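PDB 3W20: prolyl 4-hydroxylase alpha subunit Fe(2+) 2OG dioxygenase domain-containing protein, which probably acts as a 2-oxoglutarate-dependent dioxygenase of N-substituted L-amino acids, and holds zinc at its metal site in this crystal. Local coordinates for residues P6-R11 against A16-M21; A29-E34 against L262-D267; D207-E212 against G217-L222. All blocks are in the same frame, centred on the assembly; numbering follows the deposited sequence.

Interaction 1 of 3, residues P6-R11 against A16-M21; sequences PAQLMR and ARAEHM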
ATOM      1  N   PRO A   6      -1.883   1.059  39.022  1.00 25.89           N
ATOM      2  CA  PRO A   6      -3.248   0.839  39.492  1.00 23.80           C
ATOM      3  C   PRO A   6      -4.128   0.374  38.306  1.00 23.81           C
ATOM      4  O   PRO A   6      -4.116   1.037  37.251  1.00 23.47           O
ATOM      5  CB  PRO A   6      -3.691   2.268  39.939  1.00 25.13           C
ATOM      6  CG  PRO A   6      -2.412   2.979  40.301  1.00 26.77           C
ATOM      7  CD  PRO A   6      -1.406   2.445  39.295  1.00 25.79           C
ATOM      8  N   ALA A   7      -4.921  -0.684  38.502  1.00 21.49           N
ATOM      9  CA  ALA A   7      -5.786  -1.231  37.424  1.00 21.52           C
ATOM     10  C   ALA A   7      -7.162  -1.601  37.980  1.00 21.60           C
ATOM     11  O   ALA A   7      -7.288  -2.094  39.144  1.00 21.37           O
ATOM     12  CB  ALA A   7      -5.116  -2.426  36.742  1.00 19.88           C
ATOM     13  N   GLN A   8      -8.177  -1.303  37.206  1.00 18.74           N
ATOM     14  CA  GLN A   8      -9.527  -1.860  37.519  1.00 19.55           C
ATOM     15  C   GLN A   8      -9.866  -2.886  36.454  1.00 20.27           C
ATOM     16  O   GLN A   8      -9.839  -2.589  35.227  1.00 18.14           O
ATOM     17  CB  GLN A   8     -10.604  -0.776  37.520  1.00 23.76           C
ATOM     18  CG  GLN A   8     -10.424   0.356  38.585  1.00 30.49           C
ATOM     19  CD  GLN A   8     -10.454  -0.170  40.035  1.00 37.07           C
ATOM     20  OE1 GLN A   8     -11.348  -0.932  40.398  1.00 40.04           O
ATOM     21  NE2 GLN A   8      -9.456   0.239  40.872  1.00 36.39           N
ATOM     22  N   LEU A   9     -10.198  -4.094  36.888  1.00 18.08           N
ATOM     23  CA  LEU A   9     -10.458  -5.146  35.906  1.00 19.97           C
ATOM     24  C   LEU A   9     -11.970  -5.443  35.877  1.00 20.62           C
ATOM     25  O   LEU A   9     -12.571  -5.799  36.902  1.00 19.64           O
ATOM     26  CB  LEU A   9      -9.631  -6.383  36.297  1.00 22.21           C
ATOM     27  CG  LEU A   9      -9.576  -7.619  35.408  1.00 26.87           C
ATOM     28  CD1 LEU A   9      -8.236  -8.270  35.785  1.00 25.16           C
ATOM     29  CD2 LEU A   9     -10.733  -8.593  35.661  1.00 31.16           C
HETATM   30  N   MSE A  10     -12.616  -5.319  34.706  1.00 19.93           N
HETATM   31  CA  MSE A  10     -14.066  -5.396  34.629  1.00 19.81           C
HETATM   32  C   MSE A  10     -14.505  -6.601  33.874  1.00 20.38           C
HETATM   33  O   MSE A  10     -13.997  -6.850  32.779  1.00 16.35           O
HETATM   34  CB  MSE A  10     -14.671  -4.186  33.914  1.00 22.06           C
HETATM   35  CG  MSE A  10     -13.603  -3.256  33.353  1.00 36.54           C
HETATM   36 SE   MSE A  10     -13.142  -1.937  34.765  1.00 40.16          SE
HETATM   37  CE  MSE A  10     -14.931  -1.409  34.451  1.00 20.61           C
ATOM     38  N   ARG A  11     -15.476  -7.350  34.422  1.00 16.45           N
ATOM     39  CA  ARG A  11     -16.174  -8.407  33.650  1.00 19.54           C
ATOM     40  C   ARG A  11     -17.630  -8.106  33.710  1.00 17.72           C
ATOM     41  O   ARG A  11     -18.099  -7.606  34.743  1.00 17.22           O
ATOM     42  CB  ARG A  11     -15.928  -9.765  34.340  1.00 21.11           C
ATOM     43  CG  ARG A  11     -14.625 -10.393  33.973  1.00 31.76           C
ATOM     44  CD  ARG A  11     -14.722 -10.801  32.504  1.00 38.58           C
ATOM     45  NE  ARG A  11     -14.653 -12.209  32.303  1.00 46.18           N
ATOM     46  CZ  ARG A  11     -14.396 -12.798  31.145  1.00 41.82           C
ATOM     47  NH1 ARG A  11     -14.249 -12.112  29.962  1.00 31.52           N
ATOM     48  NH2 ARG A  11     -14.359 -14.123  31.166  1.00 49.23           N
ATOM     49  N   ALA A  16     -15.788  -4.561  39.866  1.00 27.72           N
ATOM     50  CA  ALA A  16     -14.483  -4.392  39.253  1.00 24.78           C
ATOM     51  C   ALA A  16     -13.501  -4.890  40.292  1.00 27.51           C
ATOM     52  O   ALA A  16     -13.730  -4.692  41.495  1.00 24.94           O
ATOM     53  CB  ALA A  16     -14.230  -2.940  38.902  1.00 27.02           C
ATOM     54  N   ARG A  17     -12.475  -5.622  39.875  1.00 24.76           N
ATOM     55  CA  ARG A  17     -11.411  -6.004  40.816  1.00 25.85           C
ATOM     56  C   ARG A  17     -10.363  -4.927  40.746  1.00 26.75           C
ATOM     57  O   ARG A  17      -9.977  -4.531  39.668  1.00 25.32           O
ATOM     58  CB  ARG A  17     -10.778  -7.345  40.415  1.00 28.49           C
ATOM     59  CG  ARG A  17     -11.813  -8.460  40.367  1.00 41.11           C
ATOM     60  CD  ARG A  17     -11.464  -9.501  39.289  1.00 48.66           C
ATOM     61  NE  ARG A  17     -12.472 -10.574  39.085  1.00 62.41           N
ATOM     62  CZ  ARG A  17     -13.468 -10.579  38.184  1.00 60.77           C
ATOM     63  NH1 ARG A  17     -14.272 -11.640  38.125  1.00 63.91           N
ATOM     64  NH2 ARG A  17     -13.676  -9.553  37.350  1.00 58.32           N
ATOM     65  N   ALA A  18      -9.925  -4.418  41.886  1.00 24.80           N
ATOM     66  CA  ALA A  18      -8.870  -3.408  41.885  1.00 27.23           C
ATOM     67  C   ALA A  18      -7.506  -4.058  42.176  1.00 32.20           C
ATOM     68  O   ALA A  18      -7.335  -4.702  43.183  1.00 36.99           O
ATOM     69  CB  ALA A  18      -9.189  -2.303  42.891  1.00 30.12           C
ATOM     70  N   GLU A  19      -6.542  -3.928  41.286  1.00 27.96           N
ATOM     71  CA  GLU A  19      -5.230  -4.587  41.459  1.00 32.29           C
ATOM     72  C   GLU A  19      -4.161  -3.656  40.927  1.00 30.88           C
ATOM     73  O   GLU A  19      -4.442  -2.785  40.158  1.00 32.36           O
ATOM     74  CB  GLU A  19      -5.173  -5.906  40.668  1.00 34.66           C
ATOM     75  CG  GLU A  19      -5.859  -7.069  41.383  1.00 49.46           C
ATOM     76  CD  GLU A  19      -6.434  -8.099  40.425  1.00 52.97           C
ATOM     77  OE1 GLU A  19      -7.612  -8.515  40.606  1.00 63.37           O
ATOM     78  OE2 GLU A  19      -5.703  -8.483  39.487  1.00 55.28           O
ATOM     79  N   HIS A  20      -2.929  -3.863  41.342  1.00 29.13           N
ATOM     80  CA  HIS A  20      -1.801  -3.233  40.711  1.00 26.06           C
ATOM     81  C   HIS A  20      -1.203  -4.245  39.731  1.00 25.77           C
ATOM     82  O   HIS A  20      -0.844  -5.364  40.118  1.00 29.91           O
ATOM     83  CB  HIS A  20      -0.797  -2.828  41.785  1.00 29.91           C
ATOM     84  CG  HIS A  20      -1.012  -1.423  42.309  1.00 37.02           C
ATOM     85  ND1 HIS A  20      -2.070  -1.095  43.088  1.00 40.06           N
ATOM     86  CD2 HIS A  20      -0.291  -0.238  42.094  1.00 38.67           C
ATOM     87  CE1 HIS A  20      -2.037   0.228  43.366  1.00 39.53           C
ATOM     88  NE2 HIS A  20      -0.935   0.752  42.762  1.00 46.42           N
HETATM   89  N   MSE A  21      -1.100  -3.897  38.444  1.00 24.24           N
HETATM   90  CA  MSE A  21      -0.683  -4.902  37.457  1.00 24.05           C
HETATM   91  C   MSE A  21       0.276  -4.316  36.504  1.00 21.97           C
HETATM   92  O   MSE A  21       0.238  -3.095  36.240  1.00 25.67           O
HETATM   93  CB  MSE A  21      -1.790  -5.394  36.480  1.00 25.53           C
HETATM   94  CG  MSE A  21      -3.102  -5.310  37.178  1.00 27.94           C
HETATM   95 SE   MSE A  21      -4.402  -6.100  35.940  1.00 30.74          SE
HETATM   96  CE  MSE A  21      -3.698  -7.878  35.712  1.00 25.41           C
TER

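Interaction 2 of 3, residues A29-E34 against L262-D267; sequences ALDADE and LIHTED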
ATOM      1  N   ALA A  29      -4.416 -11.128  30.842  1.00 17.41           N
ATOM      2  CA  ALA A  29      -5.721 -11.453  31.386  1.00 17.19           C
ATOM      3  C   ALA A  29      -6.751 -11.284  30.295  1.00 15.22           C
ATOM      4  O   ALA A  29      -7.663 -12.093  30.191  1.00 15.76           O
ATOM      5  CB  ALA A  29      -6.059 -10.642  32.665  1.00 18.34           C
ATOM      6  N   LEU A  30      -6.604 -10.235  29.474  1.00 14.14           N
ATOM      7  CA  LEU A  30      -7.607 -10.041  28.421  1.00 15.32           C
ATOM      8  C   LEU A  30      -7.515 -11.187  27.402  1.00 15.25           C
ATOM      9  O   LEU A  30      -8.527 -11.690  26.886  1.00 15.22           O
ATOM     10  CB  LEU A  30      -7.424  -8.686  27.752  1.00 13.41           C
ATOM     11  CG  LEU A  30      -7.886  -7.571  28.722  1.00 12.63           C
ATOM     12  CD1 LEU A  30      -7.189  -6.260  28.350  1.00 14.32           C
ATOM     13  CD2 LEU A  30      -9.366  -7.409  28.528  1.00 14.01           C
ATOM     14  N   ASP A  31      -6.277 -11.553  27.079  1.00 15.93           N
ATOM     15  CA  ASP A  31      -6.089 -12.529  25.972  1.00 15.73           C
ATOM     16  C   ASP A  31      -6.572 -13.882  26.482  1.00 16.71           C
ATOM     17  O   ASP A  31      -6.935 -14.738  25.680  1.00 16.59           O
ATOM     18  CB  ASP A  31      -4.609 -12.584  25.692  1.00 16.02           C
ATOM     19  CG  ASP A  31      -4.267 -13.342  24.438  1.00 18.89           C
ATOM     20  OD1 ASP A  31      -4.836 -13.148  23.379  1.00 16.97           O
ATOM     21  OD2 ASP A  31      -3.429 -14.251  24.586  1.00 21.20           O
ATOM     22  N   ALA A  32      -6.506 -14.083  27.803  1.00 17.30           N
ATOM     23  CA  ALA A  32      -7.049 -15.302  28.402  1.00 19.88           C
ATOM     24  C   ALA A  32      -8.566 -15.291  28.560  1.00 17.28           C
ATOM     25  O   ALA A  32      -9.165 -16.220  29.144  1.00 17.09           O
ATOM     26  CB  ALA A  32      -6.387 -15.546  29.774  1.00 19.76           C
ATOM     27  N   ASP A  33      -9.235 -14.274  28.085  1.00 15.99           N
ATOM     28  CA  ASP A  33     -10.640 -14.117  28.337  1.00 16.07           C
ATOM     29  C   ASP A  33     -10.991 -14.092  29.821  1.00 16.12           C
ATOM     30  O   ASP A  33     -12.044 -14.603  30.231  1.00 17.24           O
ATOM     31  CB  ASP A  33     -11.528 -15.126  27.524  1.00 16.09           C
ATOM     32  CG  ASP A  33     -12.954 -14.703  27.390  1.00 18.04           C
ATOM     33  OD1 ASP A  33     -13.325 -13.485  27.443  1.00 15.83           O
ATOM     34  OD2 ASP A  33     -13.821 -15.625  27.280  1.00 18.73           O
ATOM     35  N   GLU A  34     -10.149 -13.475  30.632  1.00 16.75           N
ATOM     36  CA  GLU A  34     -10.399 -13.358  32.098  1.00 18.77           C
ATOM     37  C   GLU A  34     -10.949 -11.948  32.472  1.00 19.81           C
ATOM     38  O   GLU A  34     -11.260 -11.675  33.630  1.00 22.33           O
ATOM     39  CB  GLU A  34      -9.104 -13.597  32.867  1.00 19.82           C
ATOM     40  CG  GLU A  34      -8.746 -15.108  32.916  1.00 25.71           C
ATOM     41  CD  GLU A  34      -7.287 -15.358  33.283  1.00 30.17           C
ATOM     42  OE1 GLU A  34      -6.606 -14.376  33.651  1.00 33.19           O
ATOM     43  OE2 GLU A  34      -6.822 -16.534  33.211  1.00 28.17           O
ATOM     44  N   LEU A 262      -4.412  -4.577  19.144  1.00 14.00           N
ATOM     45  CA  LEU A 262      -3.463  -5.669  19.278  1.00 13.30           C
ATOM     46  C   LEU A 262      -4.099  -6.993  18.891  1.00 14.15           C
ATOM     47  O   LEU A 262      -5.208  -7.238  19.248  1.00 13.84           O
ATOM     48  CB  LEU A 262      -3.087  -5.768  20.760  1.00 15.31           C
ATOM     49  CG  LEU A 262      -2.229  -4.633  21.336  1.00 16.98           C
ATOM     50  CD1 LEU A 262      -2.409  -4.682  22.857  1.00 21.53           C
ATOM     51  CD2 LEU A 262      -0.761  -4.794  20.968  1.00 18.01           C
ATOM     52  N   ILE A 263      -3.388  -7.847  18.160  1.00 14.45           N
ATOM     53  CA  ILE A 263      -3.754  -9.239  18.045  1.00 13.85           C
ATOM     54  C   ILE A 263      -2.573 -10.145  18.399  1.00 14.85           C
ATOM     55  O   ILE A 263      -1.429  -9.789  18.204  1.00 14.22           O
ATOM     56  CB  ILE A 263      -4.260  -9.623  16.617  1.00 16.04           C
ATOM     57  CG1 ILE A 263      -3.285  -9.124  15.519  1.00 16.38           C
ATOM     58  CG2 ILE A 263      -5.622  -8.978  16.453  1.00 15.58           C
ATOM     59  CD1 ILE A 263      -3.734  -9.599  14.118  1.00 17.08           C
ATOM     60  N   HIS A 264      -2.877 -11.298  18.958  1.00 16.09           N
ATOM     61  CA  HIS A 264      -1.794 -12.192  19.365  1.00 17.88           C
ATOM     62  C   HIS A 264      -1.616 -13.236  18.290  1.00 18.11           C
ATOM     63  O   HIS A 264      -2.384 -14.183  18.199  1.00 17.68           O
ATOM     64  CB  HIS A 264      -2.154 -12.831  20.693  1.00 18.80           C
ATOM     65  CG  HIS A 264      -0.973 -13.514  21.367  1.00 22.07           C
ATOM     66  ND1 HIS A 264      -1.060 -14.026  22.626  1.00 25.03           N
ATOM     67  CD2 HIS A 264       0.341 -13.705  20.944  1.00 23.16           C
ATOM     68  CE1 HIS A 264       0.174 -14.547  22.981  1.00 24.77           C
ATOM     69  NE2 HIS A 264       1.018 -14.342  21.964  1.00 22.02           N
ATOM     70  N   THR A 265      -0.597 -13.063  17.467  1.00 19.83           N
ATOM     71  CA  THR A 265      -0.373 -14.023  16.376  1.00 21.25           C
ATOM     72  C   THR A 265       0.633 -15.091  16.751  1.00 22.75           C
ATOM     73  O   THR A 265       1.277 -14.995  17.810  1.00 21.00           O
ATOM     74  CB  THR A 265       0.103 -13.333  15.093  1.00 22.79           C
ATOM     75  OG1 THR A 265       1.472 -12.977  15.216  1.00 24.23           O
ATOM     76  CG2 THR A 265      -0.740 -12.058  14.868  1.00 24.49           C
ATOM     77  N   GLU A 266       0.669 -16.166  15.914  1.00 22.96           N
ATOM     78  CA  GLU A 266       1.660 -17.227  16.037  1.00 27.38           C
ATOM     79  C   GLU A 266       3.067 -16.655  16.228  1.00 28.32           C
ATOM     80  O   GLU A 266       3.861 -17.253  16.946  1.00 29.76           O
ATOM     81  CB  GLU A 266       1.586 -18.193  14.812  1.00 30.19           C
ATOM     82  CG  GLU A 266       0.650 -19.444  14.877  1.00 35.57           C
ATOM     83  CD  GLU A 266      -0.849 -19.306  15.228  1.00 46.33           C
ATOM     84  OE1 GLU A 266      -1.749 -19.114  14.328  1.00 42.10           O
ATOM     85  OE2 GLU A 266      -1.158 -19.554  16.425  1.00 44.21           O
ATOM     86  N   ASP A 267       3.364 -15.473  15.677  1.00 29.16           N
ATOM     87  CA  ASP A 267       4.718 -14.894  15.753  1.00 29.42           C
ATOM     88  C   ASP A 267       4.933 -13.858  16.872  1.00 26.35           C
ATOM     89  O   ASP A 267       5.991 -13.246  17.032  1.00 25.26           O
ATOM     90  CB  ASP A 267       5.044 -14.293  14.392  1.00 31.44           C
ATOM     91  CG  ASP A 267       5.152 -15.349  13.337  1.00 36.01           C
ATOM     92  OD1 ASP A 267       5.803 -16.365  13.644  1.00 39.04           O
ATOM     93  OD2 ASP A 267       4.578 -15.179  12.262  1.00 39.73           O
TER

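Interaction 3 of 3, residues D207-E212 against G217-L222; sequences DEMHAE and GAIAAL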
ATOM      1  N   ASP A 207     -23.502  -3.531   9.769  1.00 22.90           N
ATOM      2  CA  ASP A 207     -24.061  -2.603   8.764  1.00 25.05           C
ATOM      3  C   ASP A 207     -25.576  -2.695   8.919  1.00 28.03           C
ATOM      4  O   ASP A 207     -26.238  -1.676   8.816  1.00 29.43           O
ATOM      5  CB  ASP A 207     -23.662  -3.019   7.346  1.00 26.47           C
ATOM      6  CG  ASP A 207     -22.287  -2.493   6.921  1.00 27.83           C
ATOM      7  OD1 ASP A 207     -21.744  -1.646   7.648  1.00 31.01           O
ATOM      8  OD2 ASP A 207     -21.774  -2.931   5.871  1.00 30.61           O
ATOM      9  N   GLU A 208     -26.126  -3.885   9.188  1.00 27.69           N
ATOM     10  CA  GLU A 208     -27.589  -3.988   9.387  0.50 26.50           C
ATOM     11  C   GLU A 208     -27.973  -3.278  10.694  1.00 32.07           C
ATOM     12  O   GLU A 208     -29.042  -2.614  10.804  1.00 28.46           O
ATOM     13  CB  GLU A 208     -28.101  -5.431   9.318  0.50 24.27           C
ATOM     14  CG  GLU A 208     -29.627  -5.514   9.339  0.50 29.39           C
ATOM     15  CD  GLU A 208     -30.208  -6.890   9.014  0.50 31.72           C
ATOM     16  OE1 GLU A 208     -29.461  -7.896   8.966  0.50 30.21           O
ATOM     17  OE2 GLU A 208     -31.449  -6.965   8.821  0.50 33.40           O
HETATM   18  N   MSE A 209     -27.114  -3.391  11.711  1.00 26.53           N
HETATM   19  CA  MSE A 209     -27.417  -2.788  12.982  1.00 29.53           C
HETATM   20  C   MSE A 209     -27.457  -1.289  12.866  1.00 33.92           C
HETATM   21  O   MSE A 209     -28.330  -0.639  13.466  1.00 38.78           O
HETATM   22  CB  MSE A 209     -26.520  -3.219  14.161  1.00 28.95           C
HETATM   23  CG  MSE A 209     -26.775  -4.705  14.431  1.00 26.47           C
HETATM   24 SE   MSE A 209     -25.232  -5.545  15.446  1.00 40.44          SE
HETATM   25  CE  MSE A 209     -25.271  -4.067  16.529  1.00 18.09           C
ATOM     26  N   HIS A 210     -26.542  -0.726  12.097  1.00 30.44           N
ATOM     27  CA  HIS A 210     -26.604   0.699  11.814  1.00 37.95           C
ATOM     28  C   HIS A 210     -27.917   1.159  11.177  1.00 44.29           C
ATOM     29  O   HIS A 210     -28.608   2.079  11.695  1.00 41.92           O
ATOM     30  CB  HIS A 210     -25.431   1.079  10.958  1.00 38.91           C
ATOM     31  CG  HIS A 210     -24.089   0.995  11.670  1.00 48.32           C
ATOM     32  ND1 HIS A 210     -22.920   1.032  11.005  1.00 50.06           N
ATOM     33  CD2 HIS A 210     -23.762   0.880  13.026  1.00 47.99           C
ATOM     34  CE1 HIS A 210     -21.893   0.937  11.878  1.00 49.60           C
ATOM     35  NE2 HIS A 210     -22.409   0.842  13.113  1.00 51.07           N
ATOM     36  N   ALA A 211     -28.301   0.514  10.076  1.00 43.80           N
ATOM     37  CA  ALA A 211     -29.626   0.759   9.491  1.00 39.63           C
ATOM     38  C   ALA A 211     -30.798   0.610  10.486  1.00 41.99           C
ATOM     39  O   ALA A 211     -31.770   1.374  10.358  1.00 39.68           O
ATOM     40  CB  ALA A 211     -29.868  -0.132   8.281  1.00 39.37           C
ATOM     41  N   GLU A 212     -30.766  -0.382  11.405  1.00 35.03           N
ATOM     42  CA  GLU A 212     -31.829  -0.520  12.426  1.00 37.69           C
ATOM     43  C   GLU A 212     -31.827   0.685  13.347  1.00 41.70           C
ATOM     44  O   GLU A 212     -32.895   1.183  13.742  1.00 43.22           O
ATOM     45  CB  GLU A 212     -31.722  -1.788  13.267  1.00 36.81           C
ATOM     46  CG  GLU A 212     -32.722  -1.850  14.447  1.00 35.23           C
ATOM     47  CD  GLU A 212     -32.564  -3.068  15.330  1.00 40.72           C
ATOM     48  OE1 GLU A 212     -31.579  -3.844  15.117  1.00 38.93           O
ATOM     49  OE2 GLU A 212     -33.425  -3.284  16.232  1.00 38.85           O
ATOM     50  N   GLY A 217     -34.255   4.400  15.876  1.00 48.11           N
ATOM     51  CA  GLY A 217     -33.618   5.032  17.034  1.00 51.01           C
ATOM     52  C   GLY A 217     -32.935   4.051  17.994  1.00 50.41           C
ATOM     53  O   GLY A 217     -32.114   4.470  18.817  1.00 49.45           O
ATOM     54  N   ALA A 218     -33.262   2.745  17.892  1.00 46.24           N
ATOM     55  CA  ALA A 218     -32.661   1.688  18.749  1.00 41.84           C
ATOM     56  C   ALA A 218     -32.117   0.415  18.004  1.00 41.83           C
ATOM     57  O   ALA A 218     -32.388   0.184  16.791  1.00 35.51           O
ATOM     58  CB  ALA A 218     -33.618   1.271  19.877  1.00 38.58           C
ATOM     59  N   ILE A 219     -31.360  -0.385  18.775  1.00 42.61           N
ATOM     60  CA  ILE A 219     -30.945  -1.708  18.405  1.00 41.83           C
ATOM     61  C   ILE A 219     -31.624  -2.742  19.328  1.00 40.64           C
ATOM     62  O   ILE A 219     -31.104  -3.137  20.362  1.00 44.80           O
ATOM     63  CB  ILE A 219     -29.386  -1.816  18.356  1.00 38.27           C
ATOM     64  CG1 ILE A 219     -28.777  -0.681  17.533  1.00 37.93           C
ATOM     65  CG2 ILE A 219     -28.952  -3.183  17.862  1.00 33.93           C
ATOM     66  CD1 ILE A 219     -27.281  -0.729  17.400  1.00 40.75           C
ATOM     67  N   ALA A 220     -32.808  -3.179  18.939  1.00 50.64           N
ATOM     68  CA  ALA A 220     -33.601  -4.124  19.750  1.00 48.93           C
ATOM     69  C   ALA A 220     -32.824  -5.284  20.418  1.00 47.74           C
ATOM     70  O   ALA A 220     -33.160  -5.662  21.550  1.00 47.65           O
ATOM     71  CB  ALA A 220     -34.804  -4.642  18.955  1.00 46.05           C
ATOM     72  N   ALA A 221     -31.804  -5.841  19.740  1.00 39.22           N
ATOM     73  CA  ALA A 221     -30.984  -6.946  20.300  1.00 44.38           C
ATOM     74  C   ALA A 221     -30.187  -6.595  21.586  1.00 41.03           C
ATOM     75  O   ALA A 221     -29.841  -7.483  22.375  1.00 49.83           O
ATOM     76  CB  ALA A 221     -30.050  -7.535  19.241  1.00 40.00           C
ATOM     77  N   LEU A 222     -29.938  -5.302  21.764  1.00 36.88           N
ATOM     78  CA  LEU A 222     -29.157  -4.742  22.872  1.00 37.17           C
ATOM     79  C   LEU A 222     -29.959  -4.661  24.184  1.00 42.91           C
ATOM     80  O   LEU A 222     -29.396  -4.810  25.268  1.00 40.70           O
ATOM     81  CB  LEU A 222     -28.604  -3.363  22.496  1.00 31.12           C
ATOM     82  CG  LEU A 222     -27.486  -3.349  21.409  1.00 34.06           C
ATOM     83  CD1 LEU A 222     -26.976  -1.951  21.140  1.00 30.20           C
ATOM     84  CD2 LEU A 222     -26.329  -4.321  21.725  1.00 31.35           C
TER

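Interaction 1 of 3, residues P6-R11 against A16-M21
Leu9 turns its CG away from its own backbone N (chi1 -174°), and the isobutyl group lies against Arg17, whose chain starts beside the backbone N (chi1 -59°) and bends at chi2. CD2 of Leu9 meets NH2 of Arg17 at 3.5 Å, and CG of Arg11 also packs on that nitrogen, at 3.6 Å, the two arginine side chains crossing obliquely with their guanidinium planes 62° apart. NH2 of Arg17 is buried and has no hydrogen-bonding partner in the model. Further along this face, Ala7 CB packs on CG of the selenomethionine Met21, 3.5 Å away.

Gln8 and Ala18 meet on the other face. The glutamine is bent at chi2, which folds its amide back over the facing strand and brings NE2 within 3.3 Å of Ala18 CB. On the same face, Pro6 lies over the ring of His20 in a CH-pi contact, with CA 4.0 Å from the ring centroid and almost on the ring normal.

Four backbone bonds hold the two strands as an antiparallel beta hairpin. Ala7 with Glu19 and Leu9 with Arg17 are the hydrogen-bonded pairs; in the second, Leu9 N reaches Arg17 O at 2.8 Å. Pro6 with His20 and Gln8 with Ala18 are non-hydrogen-bonded pairs.

The guanidinium of Arg11 leads away to salt bridges with Asp33 and Asp36. Strand 4-10 pairs along its other edge with strand 37-41, where Leu9 touches Ile38 and Ala7 touches Met40. Through strand 37-41 the hairpin joins the large mixed sheet of the double-stranded beta-helix fold, while Met10 reaches Ile228 and Leu230 of strand 227-230.

Interaction 2 of 3, residues A29-E34 against L262-D267
The imidazole of His264 takes the carboxylate of Asp31 at its edge, while Trp269 supplies a stacked ring. OD2 of Asp31 lies in the imidazole plane, directly ahead of ND1. The carboxylate is not coplanar with the ring: the two planes are 47° apart, and ND1 comes to OD2 from above the carboxylate plane.

A single hydrogen bond carries the contact. ND1 of His264 donates to OD2 of Asp31 across 3.1 Å, nearly straight at 171°. OD1 of Asp31 comes no nearer than 3.8 Å, to His264 CB, so the bond runs through OD2. Both side chains leave with CG anti to the backbone N; they start out toward each other and meet at about a right angle. The acid would be expected to favour a proton on ND1 and to stabilise positive charge on the imidazole. This His-carboxylate pair lies away from the zinc and 2-oxoglutarate sites and near the surface.

Each partner stands close to the end of its element. Just after Asp31 the helix closes in a Schellman motif, with Asp33 at positive phi, Asp33 N bonded to Leu30 O and Glu34 N to Ala29 O. Past His264 an ST turn follows, Thr265 OG1 accepting from Asp267 N.

The bond thus ties the C-terminal end of helix 23-31 to the end of strand 255-265, in the large mixed sheet of the double-stranded beta-helix. Trp269, on the antiparallel neighbour strand 268-272, also touches Asp31. Leu262 bonds through its backbone to Leu178 of strand 178-185, and Ile263 to Arg270 of strand 268-272.

Interaction 3 of 3, residues D207-E212 against G217-L222
Glu212 of helix 203-216 accepts the backbone N-H of Ala220, in the loop that leaves the helix through a positive-phi glycine at its C-terminal end. Ala220 N donates to OE2 of Glu212 at 2.8 Å, meeting the carboxylate from above its plane, 51° out. The glutamate reaches this far because its CG stands opposite the backbone N (chi1 173°) and the chain runs on extended. On the way it passes the loop backbone, with CG 3.1 Å from Ala218 O, and OE1 comes within 3.9 Å of CG2 of Ile219.

Ile219 is the buried residue of the contact. Both CD1 and CG2 face the methyl end of Met209, a selenomethionine, and the two side chains cross at about a right angle.

The chain leaves the helix at Gly217, and the loop beyond turns back toward the helix. Around the pair, Met209 also touches Pro200 and Leu245, and Leu222 touches Leu245 and Asn198. His210 NE2 bonds to Pro154 O, next to the zinc ligand His155, whose side chain is about 8 Å from that of Met209. In the apolar contact, Met209 CE stands 4.0 Å from Ile219 CD1.

From the N terminus, interaction 1 closes first, turning the chain through a short loop into a hairpin. Strand 17-22 leads directly into helix 23-31, at whose end interaction 2 opens; it closes only after a long excursion, near the C terminus. Interaction 3 is a local closure within that excursion, so 207-212 and 217-222 lie wholly between the two ends of interaction 2. Interactions 1 and 2 both reach the large mixed sheet and touch through Arg11 NH1 and Asp33 OD1, a salt bridge of 3.0 Å. Interaction 3 stands apart, its nearest atoms about 15 Å from interaction 1 and about 17 Å from interaction 2.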